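Local coordinates for protein COG0546: Predicted phosphatases (Streptococcus pneumoniae, PDB 2AH5) that is of unknown function but probably acts as a phosphatase or related hydrolase of the haloacid dehalogenase-like family, at residues 8-13 with 160-165. Residues are numbered along the deposited sequence; the frame is centred on the assembly and turned at random.
Sequences FFDLDG and IGDTKF
D10 and G161 face each other where two neighbouring parallel strands, 6-9 and 157-161, run out into loops. Just before that point I160 is held through both backbone polar groups: its N donates to F8 O at 2.8 Å, and its O receives D10 N at 3.0 Å. On one face of the sheet F9 and I160 lie side by side, apolar residues suited to a buried strand pair, with I160 CD1 3.6 Å from F9 CE2.

D10 can be followed outward. CB passes 4.1 Å from G161 CA. CG lies anti to the backbone N (chi1 -158°), which carries the carboxylate towards D162. OD1 turns back to accept L11 N, from 34° out of the carboxylate plane, and so helps fix the group's rotation. OD2 stands 3.5 Å from D162 OD1, the two carboxylate planes 49° apart, and takes a hydrogen bond from a water that also bonds T163 OG1.

D162 is held by T14 OG1 at OD1 and by F184 N at OD2. G13 has no side chain, which leaves room for the D162 carboxylate; its positive phi also favours glycine. D10 and D12 fit the DxDx(T/V) pattern at a strand end, consistent with an HAD-type active site, and D162 with D166 after it probably forms the acidic motif that helps hold magnesium in HAD enzymes.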
ATOM      1  N   PHE A   8      -3.629   4.224 -10.427  1.00 11.76           N
ATOM      2  CA  PHE A   8      -3.313   3.095  -9.534  1.00 12.37           C
ATOM      3  C   PHE A   8      -3.141   3.618  -8.099  1.00 12.21           C
ATOM      4  O   PHE A   8      -2.495   4.644  -7.891  1.00 12.60           O
ATOM      5  CB  PHE A   8      -1.990   2.410  -9.937  1.00 12.29           C
ATOM      6  CG  PHE A   8      -1.990   1.784 -11.315  1.00 11.07           C
ATOM      7  CD1 PHE A   8      -3.170   1.629 -12.051  1.00 12.20           C
ATOM      8  CD2 PHE A   8      -0.789   1.285 -11.842  1.00 12.45           C
ATOM      9  CE1 PHE A   8      -3.153   1.017 -13.318  1.00 12.26           C
ATOM     10  CE2 PHE A   8      -0.767   0.655 -13.103  1.00 14.29           C
ATOM     11  CZ  PHE A   8      -1.935   0.531 -13.841  1.00 13.19           C
ATOM     12  N   PHE A   9      -3.630   2.864  -7.120  1.00 12.61           N
ATOM     13  CA  PHE A   9      -3.511   3.253  -5.726  1.00 12.51           C
ATOM     14  C   PHE A   9      -2.807   2.161  -4.927  1.00 12.63           C
ATOM     15  O   PHE A   9      -3.120   0.978  -5.114  1.00 12.60           O
ATOM     16  CB  PHE A   9      -4.890   3.404  -5.131  1.00 13.52           C
ATOM     17  CG  PHE A   9      -5.608   4.625  -5.581  1.00 13.63           C
ATOM     18  CD1 PHE A   9      -6.344   4.599  -6.746  1.00 16.76           C
ATOM     19  CD2 PHE A   9      -5.558   5.779  -4.824  1.00 16.01           C
ATOM     20  CE1 PHE A   9      -7.036   5.733  -7.159  1.00 17.49           C
ATOM     21  CE2 PHE A   9      -6.273   6.926  -5.225  1.00 17.96           C
ATOM     22  CZ  PHE A   9      -6.991   6.883  -6.395  1.00 16.17           C
ATOM     23  N   ASP A  10      -1.866   2.533  -4.056  1.00 12.79           N
ATOM     24  CA  ASP A  10      -1.444   1.628  -2.963  1.00 14.00           C
ATOM     25  C   ASP A  10      -2.658   1.537  -2.000  1.00 14.09           C
ATOM     26  O   ASP A  10      -3.545   2.382  -2.046  1.00 14.02           O
ATOM     27  CB  ASP A  10      -0.197   2.172  -2.217  1.00 14.06           C
ATOM     28  CG  ASP A  10       0.584   1.066  -1.462  1.00 18.18           C
ATOM     29  OD1 ASP A  10       0.111  -0.093  -1.363  1.00 21.35           O
ATOM     30  OD2 ASP A  10       1.698   1.356  -0.956  1.00 23.03           O
ATOM     31  N   LEU A  11      -2.699   0.523  -1.143  1.00 14.67           N
ATOM     32  CA  LEU A  11      -3.861   0.261  -0.268  1.00 14.09           C
ATOM     33  C   LEU A  11      -3.519   0.733   1.128  1.00 15.07           C
ATOM     34  O   LEU A  11      -3.923   1.808   1.513  1.00 14.25           O
ATOM     35  CB  LEU A  11      -4.224  -1.237  -0.254  1.00 15.01           C
ATOM     36  CG  LEU A  11      -5.475  -1.656   0.529  1.00 15.45           C
ATOM     37  CD1 LEU A  11      -6.710  -0.867   0.088  1.00 16.51           C
ATOM     38  CD2 LEU A  11      -5.717  -3.171   0.343  1.00 15.41           C
ATOM     39  N   ASP A  12      -2.770  -0.080   1.877  1.00 14.68           N
ATOM     40  CA  ASP A  12      -2.298   0.288   3.215  1.00 15.90           C
ATOM     41  C   ASP A  12      -1.472   1.557   3.168  1.00 15.41           C
ATOM     42  O   ASP A  12      -0.618   1.703   2.311  1.00 17.36           O
ATOM     43  CB  ASP A  12      -1.407  -0.813   3.791  1.00 16.48           C
ATOM     44  CG  ASP A  12      -2.105  -2.109   3.879  1.00 20.29           C
ATOM     45  OD1 ASP A  12      -2.812  -2.304   4.868  1.00 22.18           O
ATOM     46  OD2 ASP A  12      -1.983  -2.928   2.938  1.00 26.06           O
ATOM     47  N   GLY A  13      -1.727   2.476   4.085  1.00 15.12           N
ATOM     48  CA  GLY A  13      -0.938   3.692   4.187  1.00 14.82           C
ATOM     49  C   GLY A  13      -1.298   4.765   3.186  1.00 14.36           C
ATOM     50  O   GLY A  13      -0.775   5.857   3.253  1.00 14.53           O
ATOM     51  N   ILE A 160      -0.571   6.393  -6.958  1.00 11.51           N
ATOM     52  CA  ILE A 160      -0.719   7.237  -5.796  1.00 11.91           C
ATOM     53  C   ILE A 160      -0.283   6.366  -4.629  1.00 11.95           C
ATOM     54  O   ILE A 160      -0.912   5.333  -4.357  1.00 10.41           O
ATOM     55  CB  ILE A 160      -2.213   7.682  -5.654  1.00 12.08           C
ATOM     56  CG1 ILE A 160      -2.621   8.465  -6.928  1.00 12.29           C
ATOM     57  CG2 ILE A 160      -2.458   8.422  -4.294  1.00 12.08           C
ATOM     58  CD1 ILE A 160      -4.002   9.161  -6.922  1.00 13.32           C
ATOM     59  N   GLY A 161       0.811   6.751  -3.973  1.00 11.64           N
ATOM     60  CA  GLY A 161       1.394   5.900  -2.939  1.00 12.70           C
ATOM     61  C   GLY A 161       2.169   6.632  -1.862  1.00 13.66           C
ATOM     62  O   GLY A 161       2.552   7.796  -2.054  1.00 13.29           O
ATOM     63  N   ASP A 162       2.388   5.940  -0.736  1.00 13.61           N
ATOM     64  CA  ASP A 162       2.995   6.527   0.450  1.00 14.68           C
ATOM     65  C   ASP A 162       4.409   6.047   0.789  1.00 14.56           C
ATOM     66  O   ASP A 162       4.968   6.527   1.763  1.00 15.06           O
ATOM     67  CB  ASP A 162       2.094   6.345   1.690  1.00 14.80           C
ATOM     68  CG  ASP A 162       1.973   4.886   2.124  1.00 15.99           C
ATOM     69  OD1 ASP A 162       1.688   4.030   1.265  1.00 18.59           O
ATOM     70  OD2 ASP A 162       2.200   4.600   3.324  1.00 19.50           O
ATOM     71  N   THR A 163       4.983   5.128   0.011  1.00 14.09           N
ATOM     72  CA  THR A 163       6.307   4.565   0.336  1.00 14.55           C
ATOM     73  C   THR A 163       7.343   4.602  -0.789  1.00 14.51           C
ATOM     74  O   THR A 163       7.009   4.717  -1.988  1.00 13.84           O
ATOM     75  CB  THR A 163       6.211   3.076   0.784  1.00 14.52           C
ATOM     76  OG1 THR A 163       5.919   2.255  -0.352  1.00 15.41           O
ATOM     77  CG2 THR A 163       5.165   2.852   1.878  1.00 16.63           C
ATOM     78  N   LYS A 164       8.606   4.416  -0.389  1.00 14.21           N
ATOM     79  CA  LYS A 164       9.712   4.282  -1.330  1.00 15.56           C
ATOM     80  C   LYS A 164       9.477   3.118  -2.291  1.00 14.66           C
ATOM     81  O   LYS A 164       9.905   3.162  -3.448  1.00 15.24           O
ATOM     82  CB  LYS A 164      11.038   4.099  -0.566  1.00 16.48           C
ATOM     83  CG  LYS A 164      11.056   2.885   0.332  1.00 19.44           C
ATOM     84  CD  LYS A 164      12.182   2.937   1.361  1.00 25.88           C
ATOM     85  CE  LYS A 164      13.486   2.459   0.757  1.00 30.08           C
ATOM     86  NZ  LYS A 164      14.410   1.871   1.800  1.00 33.42           N
ATOM     87  N   PHE A 165       8.802   2.068  -1.822  1.00 14.67           N
ATOM     88  CA  PHE A 165       8.500   0.917  -2.701  1.00 15.60           C
ATOM     89  C   PHE A 165       7.563   1.294  -3.858  1.00 15.34           C
ATOM     90  O   PHE A 165       7.737   0.825  -4.972  1.00 15.01           O
ATOM     91  CB  PHE A 165       7.952  -0.250  -1.877  1.00 16.77           C
ATOM     92  CG  PHE A 165       8.840  -0.622  -0.720  1.00 17.27           C
ATOM     93  CD1 PHE A 165       9.883  -1.514  -0.899  1.00 20.35           C
ATOM     94  CD2 PHE A 165       8.636  -0.067   0.542  1.00 19.57           C
ATOM     95  CE1 PHE A 165      10.726  -1.862   0.180  1.00 20.93           C
ATOM     96  CE2 PHE A 165       9.465  -0.403   1.616  1.00 21.33           C
ATOM     97  CZ  PHE A 165      10.518  -1.293   1.419  1.00 20.36           C
TER
HETATM   98  O   HOH W   1       4.150   0.199  -0.498  1.00 26.96           O